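PDB 6Y1W: putative tryptophan halogenase from Xanthomonas campestris pv. campestris, which is a flavin-dependent halogenase, probably using reduced FAD to chlorinate or brominate an aromatic substrate, and is seen here without its flavin. Local coordinates for residues A[62-67]-A[160-165]; A[187-192]-A[206-211]. All coordinates share one frame; numbering follows the deposited sequence.

Interaction 1 of 2, residues A[62-67]-A[160-165]; sequences TIPSLV and NYAYHL. With BUD ((2S,3S)-butane-2,3-diol), chain H.
Thr62 and Tyr163 carry the polar part of this buried contact. Thr62 OG1 donates to the carbonyl O of Tyr163 at 2.7 Å, arriving 20° out of the carbonyl plane, and Thr62 N adds a weak, bent bond to the same O at 3.0 Å. With chi1 at 56°, OG1 sits between the backbone N and carbonyl carbon of Thr62, leaving CG2 to meet Leu165 CD2. Pro64 sets CB and CG against Tyr161 O, with a CA-H...O contact from its CA.

The apolar part follows the chain into helix 65-73. Ala162 CB presses on the main chain of Ile63, 3.3 Å from its C atom. Leu66 and Leu165 reach tip to tip through their CD2 methyls, 4.0 Å apart. The Val67 side chain crosses those of both tyrosines at about a right angle, its CG2 3.4 Å from Tyr163 OH; both phenol hydroxyls are held by Glu77 OE2.

On its far side Ile63 touches a bound butanediol and Lys89, the predicted catalytic lysine, whose NZ is hydrogen-bonded to Thr62 O. Lys89 lies on strand 87-89, an edge of the antiparallel sheet centred on strand 162-166, so the contact sits beside the probable halogenation site.

Interaction 2 of 2, residues A[187-192]-A[206-211]; sequences EGRIGS and VLDDGT. With BU9 (Meso-2,3-Butanediol), chain M.
Gly191 and Ser192 both donate to Val206 O, forming a classic beta bulge in the hairpin of strands 184-195 and 202-207. Both donor nitrogens lie in the carbonyl plane; Gly191 N is 2.7 Å and Ser192 N 3.0 Å from Val206 O, so one oxygen holds two successive residues. Val206 N returns a bond to Ser192 O, completing the hydrogen-bonded pair beyond the bulge, where Ser192 OG rests against Val206 CB. Before it, Ile190 and Leu207 form a non-hydrogen-bonded pair whose side chains diverge, though Ile190 CG1 meets Leu207 CD2 at 4.0 Å, and Ile190 N donates to O06 of the bound meso-butanediol at 3.0 Å.

Strand 202-207 then reverses through a type I turn from Leu207 to Gly210 toward strand 212-214, next in the sheet. Asp208 N lies almost on the C=O axis of Arg189, 2.8 Å from Arg189 O, but its N-H is bent away from that line (135°). The carboxylate of Asp208 lies alongside the Arg189 chain, Asp208 OD2 against Arg189 CB at 3.3 Å; the guanidinium is turned 62° from it, beyond salt-bridge range, and gives NH1 to Ser50 OG.

Farther out, water 1 links Glu187 O to Asp209 OD2. Asp209 closes an Asx turn: its OD1 accepts both N and OG1 of Thr211, which approach from the same face of the carboxylate, OG1 from above the plane at 2.7 Å.

Overall arrangement
From the N terminus the chain runs through strands 18-22 and 44-49 of the large mixed sheet to 62-67. Interaction 1 closes a loop of 92 residues, bringing the start of helix 65-73 onto strand 162-166 in the three-stranded sheet. The chain then passes through helix 167-180 and returns to the mixed sheet as strand 184-195. There interaction 2 closes a short loop of 13 residues, joining neighbouring strands of a hairpin. The two loops follow in series and neither nest nor cross. Their centres lie 36 Å apart, that of interaction 1 about 9 Å from the centre of the chain, interaction 2 at the surface on the mixed sheet, probably the Rossmann-type sheet that binds FAD.

Interaction 1 of 2, residues A[62-67]-A[160-165]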
loop_
_atom_site.group_PDB
_atom_site.type_symbol
_atom_site.label_atom_id
_atom_site.label_comp_id
_atom_site.label_asym_id
_atom_site.label_seq_id
_atom_site.Cartn_x
_atom_site.Cartn_y
_atom_site.Cartn_z
ATOM N N THR A 62 16.002 6.543 -15.777
ATOM C CA THR A 62 15.082 6.917 -14.701
ATOM C C THR A 62 13.866 5.991 -14.759
ATOM O O THR A 62 13.771 5.074 -15.601
ATOM C CB THR A 62 14.613 8.393 -14.813
ATOM O OG1 THR A 62 14.028 8.619 -16.099
ATOM C CG2 THR A 62 15.775 9.390 -14.660
ATOM N N ILE A 63 12.949 6.190 -13.825
ATOM C CA ILE A 63 11.714 5.402 -13.779
ATOM C C ILE A 63 10.505 6.323 -13.648
ATOM O O ILE A 63 10.673 7.546 -13.458
ATOM C CB ILE A 63 11.793 4.336 -12.666
ATOM C CG1 ILE A 63 12.168 4.937 -11.329
ATOM C CG2 ILE A 63 12.845 3.248 -13.042
ATOM C CD1 ILE A 63 12.146 3.850 -10.208
ATOM N N PRO A 64 9.281 5.803 -13.779
ATOM C CA PRO A 64 8.135 6.708 -13.998
ATOM C C PRO A 64 7.827 7.637 -12.846
ATOM O O PRO A 64 7.092 8.613 -13.051
ATOM C CB PRO A 64 6.974 5.742 -14.259
ATOM C CG PRO A 64 7.662 4.556 -14.961
ATOM C CD PRO A 64 8.949 4.415 -14.197
ATOM N N SER A 65 8.307 7.358 -11.636
ATOM C CA SER A 65 8.083 8.318 -10.558
ATOM C C SER A 65 8.609 9.711 -10.901
ATOM O O SER A 65 8.109 10.700 -10.347
ATOM C CB SER A 65 8.713 7.784 -9.269
ATOM O OG SER A 65 10.115 7.590 -9.453
ATOM N N LEU A 66 9.620 9.830 -11.774
ATOM C CA LEU A 66 10.116 11.168 -12.075
ATOM C C LEU A 66 9.078 11.966 -12.856
ATOM O O LEU A 66 9.073 13.197 -12.789
ATOM C CB LEU A 66 11.425 11.138 -12.865
ATOM C CG LEU A 66 12.194 12.468 -12.898
ATOM C CD1 LEU A 66 12.733 12.852 -11.516
ATOM C CD2 LEU A 66 13.375 12.403 -13.860
ATOM N N VAL A 67 8.228 11.293 -13.634
ATOM C CA VAL A 67 7.152 12.003 -14.328
ATOM C C VAL A 67 6.248 12.674 -13.304
ATOM O O VAL A 67 5.844 13.837 -13.451
ATOM C CB VAL A 67 6.357 11.037 -15.225
ATOM C CG1 VAL A 67 5.297 11.801 -16.032
ATOM C CG2 VAL A 67 7.272 10.289 -16.171
ATOM N N ASN A 160 3.103 3.789 -20.257
ATOM C CA ASN A 160 3.905 4.010 -19.063
ATOM C C ASN A 160 5.373 4.140 -19.446
ATOM O O ASN A 160 5.879 3.298 -20.200
ATOM C CB ASN A 160 3.706 2.843 -18.098
ATOM C CG ASN A 160 2.277 2.796 -17.588
ATOM O OD1 ASN A 160 1.924 3.575 -16.715
ATOM N ND2 ASN A 160 1.438 1.952 -18.188
ATOM N N TYR A 161 6.043 5.190 -18.959
ATOM C CA TYR A 161 7.364 5.508 -19.503
ATOM C C TYR A 161 8.145 6.349 -18.503
ATOM O O TYR A 161 7.600 6.876 -17.521
ATOM C CB TYR A 161 7.268 6.279 -20.841
ATOM C CG TYR A 161 6.689 7.675 -20.660
ATOM C CD1 TYR A 161 5.300 7.896 -20.725
ATOM C CD2 TYR A 161 7.518 8.766 -20.425
ATOM C CE1 TYR A 161 4.777 9.148 -20.491
ATOM C CE2 TYR A 161 6.980 10.046 -20.208
ATOM C CZ TYR A 161 5.609 10.214 -20.272
ATOM O OH TYR A 161 5.049 11.459 -20.057
ATOM N N ALA A 162 9.453 6.475 -18.779
ATOM C CA ALA A 162 10.314 7.417 -18.070
ATOM C C ALA A 162 11.342 7.945 -19.074
ATOM O O ALA A 162 11.038 8.002 -20.277
ATOM C CB ALA A 162 10.983 6.762 -16.860
ATOM N N TYR A 163 12.557 8.298 -18.623
ATOM C CA TYR A 163 13.500 9.034 -19.469
ATOM C C TYR A 163 14.909 8.473 -19.374
ATOM O O TYR A 163 15.326 7.934 -18.348
ATOM C CB TYR A 163 13.598 10.509 -19.047
ATOM C CG TYR A 163 12.251 11.155 -18.762
ATOM C CD1 TYR A 163 11.429 11.525 -19.802
ATOM C CD2 TYR A 163 11.855 11.381 -17.453
ATOM C CE1 TYR A 163 10.186 12.129 -19.551
ATOM C CE2 TYR A 163 10.608 11.977 -17.169
ATOM C CZ TYR A 163 9.808 12.372 -18.228
ATOM O OH TYR A 163 8.601 12.958 -17.890
ATOM N N HIS A 164 15.668 8.686 -20.443
ATOM C CA HIS A 164 17.116 8.675 -20.387
ATOM C C HIS A 164 17.545 10.131 -20.430
ATOM O O HIS A 164 17.070 10.868 -21.295
ATOM C CB HIS A 164 17.683 7.926 -21.607
ATOM C CG HIS A 164 17.164 6.518 -21.751
ATOM N ND1 HIS A 164 16.302 6.145 -22.771
ATOM C CD2 HIS A 164 17.343 5.406 -20.982
ATOM C CE1 HIS A 164 16.021 4.853 -22.658
ATOM N NE2 HIS A 164 16.628 4.387 -21.574
ATOM N N LEU A 165 18.431 10.557 -19.517
ATOM C CA LEU A 165 18.737 11.979 -19.473
ATOM C C LEU A 165 20.210 12.213 -19.173
ATOM O O LEU A 165 20.929 11.329 -18.706
ATOM C CB LEU A 165 17.863 12.733 -18.439
ATOM C CG LEU A 165 17.868 12.200 -16.992
ATOM C CD1 LEU A 165 19.145 12.604 -16.259
ATOM C CD2 LEU A 165 16.639 12.697 -16.205
HETATM C C1 BUD H . 9.701 1.195 -11.984
HETATM O O1 BUD H . 10.170 -1.096 -12.396
HETATM C C2 BUD H . 9.438 -0.246 -11.544
HETATM O O2 BUD H . 7.612 -1.851 -11.171
HETATM C C3 BUD H . 7.940 -0.556 -11.650
HETATM C C4 BUD H . 7.163 0.488 -10.840
#

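Interaction 2 of 2, residues A[187-192]-A[206-211]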
loop_
_atom_site.group_PDB
_atom_site.type_symbol
_atom_site.label_atom_id
_atom_site.label_comp_id
_atom_site.label_asym_id
_atom_site.label_seq_id
_atom_site.Cartn_x
_atom_site.Cartn_y
_atom_site.Cartn_z
ATOM N N GLU A 187 29.154 29.237 -3.665
ATOM C CA GLU A 187 30.174 28.380 -4.259
ATOM C C GLU A 187 31.326 28.247 -3.274
ATOM O O GLU A 187 31.747 29.239 -2.665
ATOM C CB GLU A 187 30.688 28.942 -5.586
ATOM C CG GLU A 187 31.507 27.936 -6.427
ATOM C CD GLU A 187 32.931 27.704 -5.914
ATOM O OE1 GLU A 187 33.524 28.648 -5.341
ATOM O OE2 GLU A 187 33.462 26.575 -6.088
ATOM N N GLY A 188 31.785 27.030 -3.057
ATOM C CA GLY A 188 32.921 26.866 -2.175
ATOM C C GLY A 188 33.014 25.474 -1.600
ATOM O O GLY A 188 32.201 24.592 -1.879
ATOM N N ARG A 189 34.015 25.313 -0.747
ATOM C CA ARG A 189 34.264 24.032 -0.115
ATOM C C ARG A 189 34.089 24.148 1.386
ATOM O O ARG A 189 34.626 25.057 2.028
ATOM C CB ARG A 189 35.674 23.521 -0.440
ATOM C CG ARG A 189 35.865 23.274 -1.918
ATOM C CD ARG A 189 37.323 23.091 -2.299
ATOM N NE ARG A 189 37.734 21.685 -2.330
ATOM C CZ ARG A 189 37.166 20.732 -3.071
ATOM N NH1 ARG A 189 36.146 21.006 -3.874
ATOM N NH2 ARG A 189 37.631 19.490 -3.016
ATOM N N ILE A 190 33.426 23.151 1.944
ATOM C CA ILE A 190 33.169 23.110 3.376
ATOM C C ILE A 190 34.466 22.689 4.068
ATOM O O ILE A 190 35.012 21.618 3.788
ATOM C CB ILE A 190 32.021 22.142 3.698
ATOM C CG1 ILE A 190 30.721 22.607 3.045
ATOM C CG2 ILE A 190 31.795 22.045 5.188
ATOM C CD1 ILE A 190 29.630 21.565 3.135
ATOM N N GLY A 191 34.970 23.544 4.952
ATOM C CA GLY A 191 36.163 23.231 5.723
ATOM C C GLY A 191 35.886 22.571 7.063
ATOM O O GLY A 191 36.683 21.747 7.525
ATOM N N SER A 192 34.772 22.919 7.705
ATOM C CA SER A 192 34.408 22.276 8.960
ATOM C C SER A 192 32.906 22.398 9.195
ATOM O O SER A 192 32.224 23.237 8.594
ATOM C CB SER A 192 35.200 22.859 10.132
ATOM O OG SER A 192 34.881 24.214 10.355
ATOM N N VAL A 206 31.235 25.818 7.877
ATOM C CA VAL A 206 32.289 26.811 7.714
ATOM C C VAL A 206 33.064 26.484 6.450
ATOM O O VAL A 206 33.622 25.384 6.331
ATOM C CB VAL A 206 33.218 26.879 8.934
ATOM C CG1 VAL A 206 34.230 27.999 8.712
ATOM C CG2 VAL A 206 32.406 27.139 10.205
ATOM N N LEU A 207 33.085 27.425 5.500
ATOM C CA LEU A 207 33.770 27.212 4.233
ATOM C C LEU A 207 35.270 27.454 4.373
ATOM O O LEU A 207 35.757 27.982 5.378
ATOM C CB LEU A 207 33.209 28.125 3.137
ATOM C CG LEU A 207 31.691 28.038 2.914
ATOM C CD1 LEU A 207 31.268 28.840 1.695
ATOM C CD2 LEU A 207 31.235 26.592 2.781
ATOM N N ASP A 208 36.004 27.104 3.312
ATOM C CA ASP A 208 37.454 27.248 3.362
ATOM C C ASP A 208 37.894 28.702 3.479
ATOM O O ASP A 208 39.012 28.956 3.932
ATOM C CB ASP A 208 38.086 26.649 2.102
ATOM C CG ASP A 208 38.179 25.140 2.151
ATOM O OD1 ASP A 208 37.971 24.553 3.242
ATOM O OD2 ASP A 208 38.472 24.543 1.088
ATOM N N ASP A 209 37.021 29.659 3.174
ATOM C CA ASP A 209 37.347 31.073 3.292
ATOM C C ASP A 209 36.834 31.675 4.587
ATOM O O ASP A 209 36.874 32.898 4.750
ATOM C CB ASP A 209 36.794 31.848 2.091
ATOM C CG ASP A 209 35.270 31.780 1.990
ATOM O OD1 ASP A 209 34.612 31.342 2.963
ATOM O OD2 ASP A 209 34.724 32.153 0.926
ATOM N N GLY A 210 36.321 30.852 5.496
ATOM C CA GLY A 210 35.826 31.351 6.754
ATOM C C GLY A 210 34.356 31.693 6.773
ATOM O O GLY A 210 33.840 32.060 7.837
ATOM N N THR A 211 33.658 31.566 5.647
ATOM C CA THR A 211 32.246 31.919 5.619
ATOM C C THR A 211 31.489 30.929 6.488
ATOM O O THR A 211 31.634 29.717 6.322
ATOM C CB THR A 211 31.713 31.872 4.186
ATOM O OG1 THR A 211 32.430 32.803 3.368
ATOM C CG2 THR A 211 30.232 32.198 4.153
HETATM C C03 BU9 M . 31.983 18.779 -0.910
HETATM C C04 BU9 M . 32.209 20.297 -0.884
HETATM O O06 BU9 M . 32.456 20.687 0.443
HETATM C C05 BU9 M . 30.999 21.055 -1.452
HETATM C C01 BU9 M . 30.645 20.531 -2.849
HETATM O O6 BU9 M . 29.874 20.926 -0.609
HETATM O O HOH W 1 33.879 29.983 -1.312
HETATM O O HOH W 2 35.452 27.935 0.292
#